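Local coordinates for esterase D (Lactobacillus rhamnosus, PDB 3DKR), which probably hydrolyses carboxylic esters, as an alpha/beta hydrolase with a catalytic triad, at residues H29-G33 with G59-V63; N36-F40 with T229-H234; P65-L69 with F138-A142; M108-E112 with D179-Q185; R201-Q205 with D217-Y221. All blocks are in the same frame, centred on the assembly; numbering follows the deposited sequence.

Interaction 1 (H29-G33 with G59-V63). With ACT (acetate ion), chain B.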
# COMPACT_ATOMS: atom_id res chain seq x y z
N HIS A 29 2.73 -2.88 0.66
CA HIS A 29 3.68 -1.79 0.85
C HIS A 29 3.73 -0.75 -0.28
O HIS A 29 2.95 -0.80 -1.23
CB HIS A 29 5.07 -2.34 1.24
CG HIS A 29 5.80 -3.08 0.16
ND1 HIS A 29 6.42 -2.45 -0.90
CD2 HIS A 29 6.12 -4.40 0.06
CE1 HIS A 29 7.06 -3.36 -1.63
NE2 HIS A 29 6.88 -4.54 -1.07
N ALA A 30 4.67 0.19 -0.15
CA ALA A 30 4.83 1.32 -1.08
C ALA A 30 5.73 1.01 -2.26
O ALA A 30 6.58 0.12 -2.20
CB ALA A 30 5.38 2.51 -0.34
N TYR A 31 5.56 1.78 -3.33
CA TYR A 31 6.48 1.75 -4.47
C TYR A 31 7.85 2.25 -3.98
O TYR A 31 7.94 3.29 -3.34
CB TYR A 31 5.95 2.65 -5.56
CG TYR A 31 6.70 2.64 -6.86
CD1 TYR A 31 6.94 1.46 -7.54
CD2 TYR A 31 7.10 3.84 -7.44
CE1 TYR A 31 7.61 1.47 -8.76
CE2 TYR A 31 7.76 3.86 -8.66
CZ TYR A 31 8.00 2.68 -9.32
OH TYR A 31 8.65 2.70 -10.55
N THR A 32 8.88 1.48 -4.32
CA THR A 32 10.25 1.60 -3.79
C THR A 32 10.37 1.21 -2.32
O THR A 32 11.47 1.20 -1.75
CB THR A 32 10.90 2.99 -4.00
OG1 THR A 32 10.41 3.95 -3.04
CG2 THR A 32 10.71 3.48 -5.42
N GLY A 33 9.25 0.85 -1.69
CA GLY A 33 9.26 0.44 -0.29
C GLY A 33 9.54 -1.03 -0.13
O GLY A 33 10.17 -1.68 -0.98
N GLY A 59 10.83 -7.33 -7.29
CA GLY A 59 11.75 -6.27 -7.70
C GLY A 59 12.15 -5.37 -6.57
O GLY A 59 13.12 -4.63 -6.68
N HIS A 60 11.39 -5.38 -5.47
CA HIS A 60 11.68 -4.56 -4.31
C HIS A 60 12.57 -5.30 -3.32
O HIS A 60 12.73 -6.52 -3.39
CB HIS A 60 10.37 -4.13 -3.62
CG HIS A 60 9.57 -3.13 -4.40
ND1 HIS A 60 8.91 -3.45 -5.56
CD2 HIS A 60 9.31 -1.82 -4.16
CE1 HIS A 60 8.29 -2.37 -6.02
NE2 HIS A 60 8.51 -1.37 -5.19
N GLY A 61 13.13 -4.56 -2.37
CA GLY A 61 13.90 -5.20 -1.29
C GLY A 61 15.24 -5.78 -1.72
O GLY A 61 15.79 -6.66 -1.04
N THR A 62 15.80 -5.29 -2.82
CA THR A 62 17.15 -5.72 -3.21
C THR A 62 18.12 -4.55 -3.21
O THR A 62 17.74 -3.39 -3.10
CB THR A 62 17.20 -6.37 -4.60
OG1 THR A 62 17.21 -5.35 -5.61
CG2 THR A 62 16.04 -7.34 -4.81
N VAL A 63 19.39 -4.90 -3.39
CA VAL A 63 20.47 -3.92 -3.42
C VAL A 63 20.48 -3.10 -4.74
O VAL A 63 21.14 -2.07 -4.83
CB VAL A 63 21.84 -4.64 -3.21
CG1 VAL A 63 22.25 -5.44 -4.44
CG2 VAL A 63 22.91 -3.65 -2.82
C ACT B . 3.70 4.56 -2.24
O ACT B . 3.42 3.54 -2.93
OXT ACT B . 3.04 4.78 -1.18
CH3 ACT B . 4.79 5.51 -2.65
O HOH W 1 12.51 -1.66 -2.45

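Interaction 2 (N36-F40 with T229-H234)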
# COMPACT_ATOMS: atom_id res chain seq x y z
N ASN A 36 9.33 -3.31 5.40
CA ASN A 36 9.70 -2.37 6.47
C ASN A 36 8.72 -1.21 6.64
O ASN A 36 8.57 -0.66 7.74
CB ASN A 36 11.10 -1.81 6.25
CG ASN A 36 12.19 -2.86 6.41
OD1 ASN A 36 13.20 -2.84 5.68
ND2 ASN A 36 12.01 -3.76 7.36
N ASP A 37 8.05 -0.84 5.54
CA ASP A 37 7.04 0.23 5.55
C ASP A 37 5.95 -0.07 6.59
O ASP A 37 5.30 0.84 7.09
CB ASP A 37 6.34 0.33 4.19
CG ASP A 37 7.25 0.75 3.04
OD1 ASP A 37 8.36 1.28 3.27
OD2 ASP A 37 6.82 0.52 1.89
N MET A 38 5.77 -1.35 6.89
CA MET A 38 4.65 -1.80 7.71
C MET A 38 5.06 -2.35 9.08
O MET A 38 4.21 -2.87 9.81
CB MET A 38 3.85 -2.88 6.95
CG MET A 38 3.20 -2.39 5.65
SD MET A 38 1.97 -1.13 6.00
CE MET A 38 1.27 -0.88 4.36
N ASN A 39 6.34 -2.25 9.45
CA ASN A 39 6.78 -2.81 10.74
C ASN A 39 5.99 -2.27 11.93
O ASN A 39 5.50 -3.04 12.76
CB ASN A 39 8.27 -2.52 11.00
CG ASN A 39 9.18 -3.24 10.04
OD1 ASN A 39 8.76 -4.13 9.30
ND2 ASN A 39 10.48 -2.85 10.05
N PHE A 40 5.86 -0.95 12.03
CA PHE A 40 5.16 -0.37 13.18
C PHE A 40 3.68 -0.79 13.18
O PHE A 40 3.13 -1.16 14.22
CB PHE A 40 5.22 1.15 13.21
CG PHE A 40 6.62 1.74 13.27
CD1 PHE A 40 7.74 0.98 13.62
CD2 PHE A 40 6.78 3.08 12.98
CE1 PHE A 40 9.01 1.58 13.65
CE2 PHE A 40 8.02 3.67 13.02
CZ PHE A 40 9.13 2.94 13.36
N THR A 229 2.59 5.38 7.95
CA THR A 229 2.80 4.17 8.74
C THR A 229 4.12 4.21 9.51
O THR A 229 4.34 3.38 10.41
CB THR A 229 2.83 2.93 7.84
OG1 THR A 229 3.74 3.15 6.77
CG2 THR A 229 1.42 2.64 7.28
N VAL A 230 5.01 5.14 9.15
CA VAL A 230 6.34 5.22 9.76
C VAL A 230 6.59 6.56 10.48
O VAL A 230 7.31 6.60 11.48
CB VAL A 230 7.43 4.97 8.69
CG1 VAL A 230 8.82 5.16 9.25
CG2 VAL A 230 7.28 3.58 8.13
N ASN A 231 6.02 7.65 9.98
CA ASN A 231 6.31 8.98 10.54
C ASN A 231 5.43 9.29 11.74
O ASN A 231 4.75 8.41 12.25
CB ASN A 231 6.24 10.06 9.44
CG ASN A 231 4.83 10.25 8.88
OD1 ASN A 231 3.84 10.10 9.58
ND2 ASN A 231 4.77 10.60 7.59
N SER A 232 5.46 10.54 12.22
CA SER A 232 4.78 10.87 13.48
C SER A 232 3.27 10.62 13.48
O SER A 232 2.66 10.58 14.54
CB SER A 232 5.04 12.33 13.88
OG SER A 232 4.55 13.21 12.89
N ALA A 233 2.68 10.43 12.30
CA ALA A 233 1.26 10.13 12.21
C ALA A 233 0.92 8.69 12.59
O ALA A 233 -0.26 8.34 12.72
CB ALA A 233 0.75 10.43 10.80
N HIS A 234 1.93 7.84 12.76
CA HIS A 234 1.67 6.39 12.79
C HIS A 234 0.87 5.93 14.01
O HIS A 234 0.04 5.04 13.89
CB HIS A 234 2.95 5.58 12.56
CG HIS A 234 3.72 5.25 13.80
ND1 HIS A 234 4.80 5.99 14.24
CD2 HIS A 234 3.60 4.21 14.66
CE1 HIS A 234 5.29 5.43 15.34
NE2 HIS A 234 4.57 4.36 15.62
O HOH W 2 4.73 0.70 9.87

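Interaction 3 (P65-L69 with F138-A142)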
# COMPACT_ATOMS: atom_id res chain seq x y z
N PRO A 65 18.36 -0.93 -7.25
CA PRO A 65 17.10 -0.21 -7.54
C PRO A 65 16.48 -0.48 -8.91
O PRO A 65 15.26 -0.41 -9.04
CB PRO A 65 17.50 1.26 -7.42
CG PRO A 65 18.67 1.25 -6.48
CD PRO A 65 19.41 0.00 -6.81
N LEU A 66 17.29 -0.81 -9.91
CA LEU A 66 16.77 -1.16 -11.23
C LEU A 66 15.90 -2.41 -11.21
O LEU A 66 15.06 -2.58 -12.10
CB LEU A 66 17.92 -1.32 -12.24
CG LEU A 66 18.61 -0.01 -12.57
CD1 LEU A 66 19.88 -0.27 -13.40
CD2 LEU A 66 17.68 0.96 -13.29
N ASP A 67 16.08 -3.28 -10.22
CA ASP A 67 15.24 -4.48 -10.09
C ASP A 67 13.76 -4.14 -9.98
O ASP A 67 12.91 -4.90 -10.46
CB ASP A 67 15.63 -5.30 -8.88
CG ASP A 67 16.96 -6.04 -9.05
OD1 ASP A 67 17.49 -6.12 -10.20
OD2 ASP A 67 17.45 -6.56 -8.03
N ILE A 68 13.46 -3.00 -9.37
CA ILE A 68 12.06 -2.55 -9.25
C ILE A 68 11.49 -2.35 -10.63
O ILE A 68 10.35 -2.74 -10.93
CB ILE A 68 11.95 -1.22 -8.45
CG1 ILE A 68 12.36 -1.44 -6.99
CG2 ILE A 68 10.53 -0.65 -8.55
CD1 ILE A 68 12.68 -0.18 -6.22
N LEU A 69 12.32 -1.76 -11.50
CA LEU A 69 11.91 -1.37 -12.84
C LEU A 69 11.94 -2.52 -13.83
O LEU A 69 11.19 -2.50 -14.81
CB LEU A 69 12.82 -0.26 -13.34
CG LEU A 69 12.79 1.04 -12.53
CD1 LEU A 69 13.95 1.96 -12.88
CD2 LEU A 69 11.47 1.77 -12.76
N PHE A 138 12.06 8.62 -6.50
CA PHE A 138 12.72 7.40 -6.97
C PHE A 138 14.21 7.67 -7.17
O PHE A 138 15.04 6.90 -6.72
CB PHE A 138 12.10 6.88 -8.28
CG PHE A 138 12.51 5.47 -8.62
CD1 PHE A 138 11.61 4.42 -8.49
CD2 PHE A 138 13.80 5.18 -9.06
CE1 PHE A 138 11.98 3.13 -8.80
CE2 PHE A 138 14.18 3.88 -9.35
CZ PHE A 138 13.27 2.86 -9.23
N LEU A 139 14.52 8.78 -7.84
CA LEU A 139 15.93 9.12 -8.08
C LEU A 139 16.70 9.26 -6.76
O LEU A 139 17.84 8.79 -6.66
CB LEU A 139 16.04 10.40 -8.94
CG LEU A 139 15.54 10.24 -10.38
CD1 LEU A 139 15.24 11.60 -11.05
CD2 LEU A 139 16.53 9.43 -11.20
N LYS A 140 16.07 9.85 -5.75
CA LYS A 140 16.73 10.07 -4.45
C LYS A 140 16.89 8.75 -3.70
O LYS A 140 17.91 8.50 -3.06
CB LYS A 140 15.95 11.08 -3.62
CG LYS A 140 16.06 12.50 -4.13
N TYR A 141 15.87 7.91 -3.77
CA TYR A 141 15.92 6.56 -3.23
C TYR A 141 17.11 5.80 -3.81
O TYR A 141 17.92 5.25 -3.07
CB TYR A 141 14.61 5.82 -3.55
CG TYR A 141 14.66 4.32 -3.33
CD1 TYR A 141 14.50 3.79 -2.06
CD2 TYR A 141 14.85 3.44 -4.39
CE1 TYR A 141 14.53 2.42 -1.86
CE2 TYR A 141 14.88 2.06 -4.19
CZ TYR A 141 14.72 1.56 -2.92
OH TYR A 141 14.75 0.20 -2.68
N ALA A 142 17.20 5.78 -5.14
CA ALA A 142 18.27 5.05 -5.83
C ALA A 142 19.64 5.59 -5.41
O ALA A 142 20.59 4.83 -5.18
CB ALA A 142 18.09 5.13 -7.33

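Interaction 4 (M108-E112 with D179-Q185)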
# COMPACT_ATOMS: atom_id res chain seq x y z
N MET A 108 -7.70 -1.92 -3.07
CA MET A 108 -9.00 -1.54 -3.61
C MET A 108 -9.44 -2.54 -4.67
O MET A 108 -10.62 -2.90 -4.71
CB MET A 108 -8.98 -0.11 -4.13
CG MET A 108 -8.77 0.95 -3.05
SD MET A 108 -9.85 0.82 -1.59
CE MET A 108 -11.47 0.72 -2.37
N LYS A 109 -8.53 -3.00 -5.52
CA LYS A 109 -8.91 -3.98 -6.54
C LYS A 109 -9.34 -5.30 -5.88
O LYS A 109 -10.24 -5.99 -6.37
CB LYS A 109 -7.81 -4.21 -7.57
CG LYS A 109 -8.29 -4.89 -8.83
CD LYS A 109 -7.17 -5.08 -9.83
CE LYS A 109 -7.67 -5.71 -11.13
NZ LYS A 109 -8.40 -4.75 -12.01
N ALA A 110 -8.71 -5.63 -4.76
CA ALA A 110 -9.11 -6.78 -3.95
C ALA A 110 -10.55 -6.64 -3.45
O ALA A 110 -11.37 -7.56 -3.61
CB ALA A 110 -8.15 -6.97 -2.78
N LEU A 111 -10.88 -5.48 -2.87
CA LEU A 111 -12.25 -5.25 -2.41
C LEU A 111 -13.25 -5.37 -3.57
O LEU A 111 -14.36 -5.92 -3.41
CB LEU A 111 -12.39 -3.89 -1.72
CG LEU A 111 -11.61 -3.74 -0.41
CD1 LEU A 111 -11.76 -2.33 0.15
CD2 LEU A 111 -12.04 -4.78 0.61
N GLU A 112 -12.87 -4.87 -4.73
CA GLU A 112 -13.73 -4.90 -5.92
C GLU A 112 -13.95 -6.30 -6.49
O GLU A 112 -15.03 -6.59 -7.02
CB GLU A 112 -13.11 -4.06 -7.04
CG GLU A 112 -13.03 -2.56 -6.77
CD GLU A 112 -12.13 -1.79 -7.76
OE1 GLU A 112 -11.43 -2.42 -8.59
OE2 GLU A 112 -12.18 -0.53 -7.71
N ASP A 179 -13.67 0.86 -11.52
CA ASP A 179 -14.43 -0.22 -10.88
C ASP A 179 -14.77 0.05 -9.41
O ASP A 179 -15.24 -0.85 -8.73
CB ASP A 179 -13.64 -1.54 -10.96
CG ASP A 179 -13.79 -2.24 -12.29
OD1 ASP A 179 -14.76 -1.95 -13.05
OD2 ASP A 179 -12.94 -3.11 -12.58
N LEU A 180 -14.51 1.25 -8.91
CA LEU A 180 -14.77 1.55 -7.49
C LEU A 180 -16.25 1.37 -7.11
O LEU A 180 -16.57 1.09 -5.95
CB LEU A 180 -14.29 2.94 -7.12
CG LEU A 180 -12.76 3.09 -7.02
CD1 LEU A 180 -12.43 4.57 -6.96
CD2 LEU A 180 -12.20 2.34 -5.80
N ASN A 181 -17.14 1.51 -8.10
CA ASN A 181 -18.56 1.22 -7.88
C ASN A 181 -18.81 -0.20 -7.41
O ASN A 181 -19.87 -0.49 -6.83
CB ASN A 181 -19.38 1.50 -9.16
CG ASN A 181 -19.04 0.56 -10.29
OD1 ASN A 181 -19.70 -0.46 -10.47
ND2 ASN A 181 -18.02 0.91 -11.07
N LEU A 182 -17.88 -1.10 -7.68
CA LEU A 182 -18.04 -2.50 -7.29
C LEU A 182 -17.83 -2.73 -5.79
O LEU A 182 -18.22 -3.79 -5.27
CB LEU A 182 -17.09 -3.40 -8.08
CG LEU A 182 -17.30 -3.48 -9.59
CD1 LEU A 182 -16.29 -4.43 -10.19
CD2 LEU A 182 -18.75 -3.92 -9.91
N VAL A 183 -17.22 -1.78 -5.09
CA VAL A 183 -16.89 -1.99 -3.68
C VAL A 183 -18.13 -1.89 -2.80
O VAL A 183 -18.77 -0.85 -2.74
CB VAL A 183 -15.86 -0.99 -3.16
CG1 VAL A 183 -15.55 -1.26 -1.68
CG2 VAL A 183 -14.58 -1.07 -3.99
N LYS A 184 -18.46 -2.99 -2.11
CA LYS A 184 -19.56 -2.99 -1.16
C LYS A 184 -19.10 -2.92 0.30
O LYS A 184 -19.88 -2.55 1.20
CB LYS A 184 -20.40 -4.25 -1.35
CG LYS A 184 -21.02 -4.44 -2.73
CD LYS A 184 -21.73 -3.21 -3.28
CE LYS A 184 -22.22 -3.45 -4.72
NZ LYS A 184 -21.75 -2.36 -5.66
N GLN A 185 -17.85 -3.29 0.55
CA GLN A 185 -17.33 -3.39 1.91
C GLN A 185 -17.09 -2.02 2.53
O GLN A 185 -16.82 -1.05 1.80
CB GLN A 185 -15.98 -4.12 1.93
CG GLN A 185 -16.01 -5.56 1.44
CD GLN A 185 -15.65 -5.69 -0.02
OE1 GLN A 185 -15.84 -4.77 -0.81
NE2 GLN A 185 -15.12 -6.86 -0.39
O HOH W 3 -10.78 -3.50 -11.02
O HOH W 4 -17.40 -6.36 -5.60

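Interaction 5 (R201-Q205 with D217-Y221)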
# COMPACT_ATOMS: atom_id res chain seq x y z
N ARG A 201 -5.48 15.40 -2.54
CA ARG A 201 -6.85 15.65 -2.97
C ARG A 201 -7.50 14.40 -3.57
O ARG A 201 -8.73 14.26 -3.59
CB ARG A 201 -6.90 16.80 -3.97
CG ARG A 201 -6.72 18.13 -3.30
CD ARG A 201 -6.61 19.28 -4.28
NE ARG A 201 -5.45 19.14 -5.15
CZ ARG A 201 -5.11 20.04 -6.07
NH1 ARG A 201 -5.83 21.15 -6.21
NH2 ARG A 201 -4.04 19.84 -6.83
N LEU A 202 -6.67 13.48 -4.08
CA LEU A 202 -7.20 12.21 -4.62
C LEU A 202 -7.98 11.41 -3.58
O LEU A 202 -8.87 10.63 -3.94
CB LEU A 202 -6.07 11.34 -5.18
CG LEU A 202 -5.63 11.62 -6.61
CD1 LEU A 202 -5.47 13.11 -6.87
CD2 LEU A 202 -4.32 10.84 -6.87
N ALA A 203 -7.66 11.59 -2.31
CA ALA A 203 -8.35 10.85 -1.25
C ALA A 203 -9.84 11.18 -1.26
O ALA A 203 -10.68 10.31 -1.04
CB ALA A 203 -7.72 11.17 0.10
N TYR A 204 -10.17 12.45 -1.49
CA TYR A 204 -11.56 12.88 -1.57
C TYR A 204 -12.26 12.31 -2.79
O TYR A 204 -13.43 11.92 -2.73
CB TYR A 204 -11.65 14.40 -1.59
CG TYR A 204 -11.05 15.06 -0.38
CD1 TYR A 204 -11.70 15.03 0.84
CD2 TYR A 204 -9.83 15.72 -0.45
CE1 TYR A 204 -11.16 15.64 1.97
CE2 TYR A 204 -9.28 16.32 0.66
CZ TYR A 204 -9.95 16.29 1.87
OH TYR A 204 -9.44 16.90 2.99
N GLN A 205 -11.55 12.22 -3.91
CA GLN A 205 -12.13 11.60 -5.09
C GLN A 205 -12.40 10.10 -4.87
O GLN A 205 -13.41 9.56 -5.33
CB GLN A 205 -11.22 11.80 -6.31
CG GLN A 205 -11.19 13.21 -6.88
CD GLN A 205 -10.84 13.23 -8.38
OE1 GLN A 205 -10.14 12.34 -8.88
NE2 GLN A 205 -11.37 14.21 -9.10
N ASP A 217 -14.67 5.32 6.02
CA ASP A 217 -14.08 5.89 7.22
C ASP A 217 -12.85 6.70 6.82
O ASP A 217 -11.80 6.13 6.51
CB ASP A 217 -13.70 4.76 8.18
CG ASP A 217 -13.20 5.26 9.53
OD1 ASP A 217 -13.43 6.44 9.90
OD2 ASP A 217 -12.58 4.45 10.25
N PHE A 218 -12.98 8.03 6.83
CA PHE A 218 -12.00 8.93 6.22
C PHE A 218 -11.18 9.69 7.27
O PHE A 218 -11.74 10.33 8.17
CB PHE A 218 -12.74 9.93 5.32
CG PHE A 218 -11.83 10.83 4.49
CD1 PHE A 218 -11.56 10.51 3.17
CD2 PHE A 218 -11.28 11.99 5.02
CE1 PHE A 218 -10.75 11.32 2.40
CE2 PHE A 218 -10.45 12.81 4.25
CZ PHE A 218 -10.19 12.47 2.93
N HIS A 219 -9.86 9.64 7.12
CA HIS A 219 -8.94 10.28 8.07
C HIS A 219 -7.84 11.05 7.38
O HIS A 219 -7.19 10.53 6.47
CB HIS A 219 -8.33 9.22 8.97
CG HIS A 219 -9.34 8.55 9.83
ND1 HIS A 219 -9.73 9.05 11.05
CD2 HIS A 219 -10.09 7.43 9.62
CE1 HIS A 219 -10.66 8.27 11.56
NE2 HIS A 219 -10.89 7.28 10.72
N TRP A 220 -7.68 12.31 7.80
CA TRP A 220 -6.65 13.22 7.29
C TRP A 220 -5.60 13.41 8.38
O TRP A 220 -5.97 13.68 9.53
CB TRP A 220 -7.28 14.58 6.95
CG TRP A 220 -6.43 15.44 6.07
CD1 TRP A 220 -5.63 16.48 6.44
CD2 TRP A 220 -6.32 15.33 4.65
NE1 TRP A 220 -5.00 17.02 5.33
CE2 TRP A 220 -5.40 16.32 4.22
CE3 TRP A 220 -6.87 14.48 3.71
CZ2 TRP A 220 -5.06 16.49 2.87
CZ3 TRP A 220 -6.54 14.65 2.38
CH2 TRP A 220 -5.65 15.64 1.97
N TYR A 221 -4.32 13.25 8.03
CA TYR A 221 -3.21 13.31 9.00
C TYR A 221 -2.48 14.62 8.75
O TYR A 221 -1.54 14.70 7.97
CB TYR A 221 -2.34 12.04 8.91
CG TYR A 221 -3.19 10.85 9.29
CD1 TYR A 221 -3.42 10.53 10.63
CD2 TYR A 221 -3.83 10.09 8.32
CE1 TYR A 221 -4.27 9.47 10.98
CE2 TYR A 221 -4.66 9.04 8.65
CZ TYR A 221 -4.90 8.74 9.98
OH TYR A 221 -5.73 7.69 10.28

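Interaction 1 (H29-G33 with G59-V63)
The imidazole of His60 lies against the loop of His29 to Gly33, which follows strand 23-28 of this alpha/beta hydrolase and makes a type II beta turn from Ala30 to Gly33. In this fold that loop normally contributes to the oxyanion hole. Consistent with this, Tyr31 N donates a nearly straight bond to O of an acetate, 2.8 Å; the acetate, probably from the crystallisation liquor, is also bonded by Ser101 N, Leu102 N and His226 NE2, the serine and histidine being the predicted nucleophile and charge-relay base.

Three kinds of contact hold 29-33 to 59-63. His60 CG lies anti to its carbonyl carbon (chi1 -71°), which carries the ring to the turn. The polar contact is Thr32 N to His60 NE2, 3.0 Å, arriving near the ring plane but bent at 142°. NE2 is thus the acceptor, while ND1 is bonded to Ser58 O. The aromatic one is T-shaped: the edge of His29 points at the face of His60, with planes 65° apart and CE1 of His29 3.7 Å from CD2 of His60. The third is a water, accepting from Gly61 N at 3.0 Å and donating to Gly33 O at 2.8 Å.

Within 29-33, His29 ND1 and Gly33 N reach Ala30 O from opposite faces of its plane. The bond from His29 ND1 to Ala30 O measures 2.9 Å and helps fix the rotation of the His29 ring.

Interaction 2 (N36-F40 with T229-H234)
Thr229 and Asp37 make the close polar link between two loops of the alpha/beta hydrolase fold: the 3-10 turn that runs into helix 39-47, and the segment between the predicted catalytic His226 and helix 234-246. Thr229 OG1 donates to Asp37 O at 2.8 Å, tilted 23° from the carbonyl plane. With chi1 at 51°, OG1 sits between the backbone N and the carbonyl carbon of Thr229, and CG2 is left to turn toward the sulfur of Met38, 4.0 Å from SD. Asp37 O accepts a second hydrogen bond, from a water that also donates to Thr229 O, so one carbonyl is held to the other loop both directly and through solvent. This is the buried, hydrogen-bonded side; Met38 and Thr229 are buried, and Leu237 of helix 234-246 packs on Thr229. The carboxylate of Asp37 turns to its own loop, OD2 accepting from Ala30 N and Ser34 N.

The side facing solvent, with Phe40 and Val230 both exposed, is held by van der Waals contact alone. CE2 of Phe40 comes edge-on to Val230 O at 3.4 Å; only the CG1 branch of Val230 is loose, 4.1 Å from the same CE2. Beside them the Phe40 and His234 rings meet obliquely, planes at 41°. The imidazole is steadied by its own turn: Asn231 O accepts from His234 N and, from the opposite face of the carbonyl plane, from His234 ND1 at 3.1 Å. CD2 of Phe40 sits over the centre of that imidazole, 3.5 Å above its plane.

Interaction 3 (P65-L69 with F138-A142)
The ring of Phe138 is the main bump here, pushed out from helix 134-149 toward the start of helix 66-71. Its CG is anti to the backbone N (chi1 -166°), which sends the ring across to the other segment, where its far end enters a hollow lined by Pro65, Ile68 and Leu69. CZ of Phe138 lies 3.8 Å from Leu69 CG and equally close to the CD1 branch of that leucine. Along the rim, Ile68 CG2 approaches CE1 of Phe138 at 4.1 Å, near the ring plane, and Pro65 O also sits at this edge.

One turn further on, Tyr141 projects on the same side as Phe138, and Ile68 fits against both. Its CG2 branch serves the phenylalanine, while the long CG1 arm carries CD1 to 3.7 Å from CE2 of Tyr141. Pro65 is the reciprocal bump: its CB and CG press on the small Ala142, CG of Pro65 coming 3.9 Å from CA of Ala142. No hydrogen bond crosses; apart from Pro65 O, the contacts described are between carbon atoms.

Helices 134-149 and 155-178 both lie in the long insertion between strands 119-122 and 187-192, where alpha/beta hydrolases commonly carry a cap, so the contact probably packs a cap helix on helix 66-71. Helix 155-178 completes the packing: its Leu162 touches Phe138, its Ile158 touches Ala142, and its Gln165 meets Leu69 while NE2 bonds to Ile68 O. Beyond Ile68 and Phe138 come Tyr31 and Thr32 of the loop after strand 23-28.

Interaction 4 (M108-E112 with D179-Q185)
Glu112 reaches across to Asp179 with its chain extended beyond CG, and the two carboxylates stand almost perpendicular, their planes 83° apart. OE1 of Glu112 and OD2 of Asp179 remain 4.3 Å from each other. A water between them donates to both oxygens, 2.7 Å to Glu112 OE1 and 2.7 Å to Asp179 OD2, and accepts from Lys109 NZ. The ammonium group so placed probably eases the repulsion between the two acids; it also makes a cation-pi contact with Trp78. Glu112 OE2 lies against the Asp179-Leu180 peptide, 3.2 Å from Leu180 N but at an angle too poor for a hydrogen bond.

Nearer the helix backbone, the aliphatic part of Glu112 crosses Val183 obliquely, CG to the CG2 branch at 3.5 Å. Met108, bent at chi2 and chi3, curls its methyl CE to the same branch and to Leu180 CD2, 3.9 Å from each, meeting both side chains at about a right angle. Val183 CG1 faces Leu111 CB. This apolar patch joins helix 101-113, which in the alpha/beta hydrolase fold follows the nucleophile elbow and here begins at the predicted nucleophile Ser101, to the link between helix 155-178 and strand 187-192.

A bend at chi2 (95°) brings the Gln185 amide over Leu111, both its ends near Leu111 O. NE2 of Gln185 donates to Leu111 O at a long 3.3 Å and 144°, in the carbonyl plane and on a lone pair; Gln185 OE1 is 3.2 Å from Leu111 O, two acceptors without a bond.

Interaction 5 (R201-Q205 with D217-Y221)
Tyr204 of helix 202-209 lies across Phe218 and Trp220 of strand 216-221, an aromatic cluster within the beta-alpha-beta unit formed by strand 187-192, that helix and this edge strand of the alpha/beta hydrolase sheet. Neither pair is a full stack. The Tyr204 and Phe218 planes are 27° apart and displaced, so little of one ring lies over the other, with CZ of Phe218 over the tyrosine face, 3.5 Å from CE1 of Tyr204. The offset is similar with the six-membered ring of Trp220, where the tyrosine OH lies over the indole face, toward its rim. Ala203 packs beside them: its CB is 3.8 Å from CE1 of Phe218 and also meets the edge of Trp220.

Phe218 and Trp220 are two residues apart, so both point to the same side of the strand; chi1 of -173° and -163° swings both rings out toward the helix.

Further out, Arg207 makes a cation-pi contact with Phe218, and Gln191 of strand 187-192 touches Ala203 and Trp220. Backbone bonds from Asp217, His219 and Tyr221 hold the strand to 187-192. On the helix side, Ala203 O approaches the edge of the Phe218 ring, 3.6 Å from CE1.

From the N terminus, interaction 1 closes the first loop, joining the turn after strand 23-28 to the loop after strand 51-54. Interaction 2 starts inside that span, so the two cross, and it runs on to residues 229-234, enclosing interactions 3, 4 and 5. Interactions 1 and 2 also touch, through residues 30 and 37. Interaction 3 follows interaction 1 in series and touches it, binding helix 66-71 to helix 134-149. Interaction 4 crosses interaction 3 along the chain but lies about 30 Å away, centre to centre, near the end of helix 101-113. Interaction 5 follows interaction 4 in series, closes a short loop at the edge strand and touches interaction 2 through Tyr221 and Ala233.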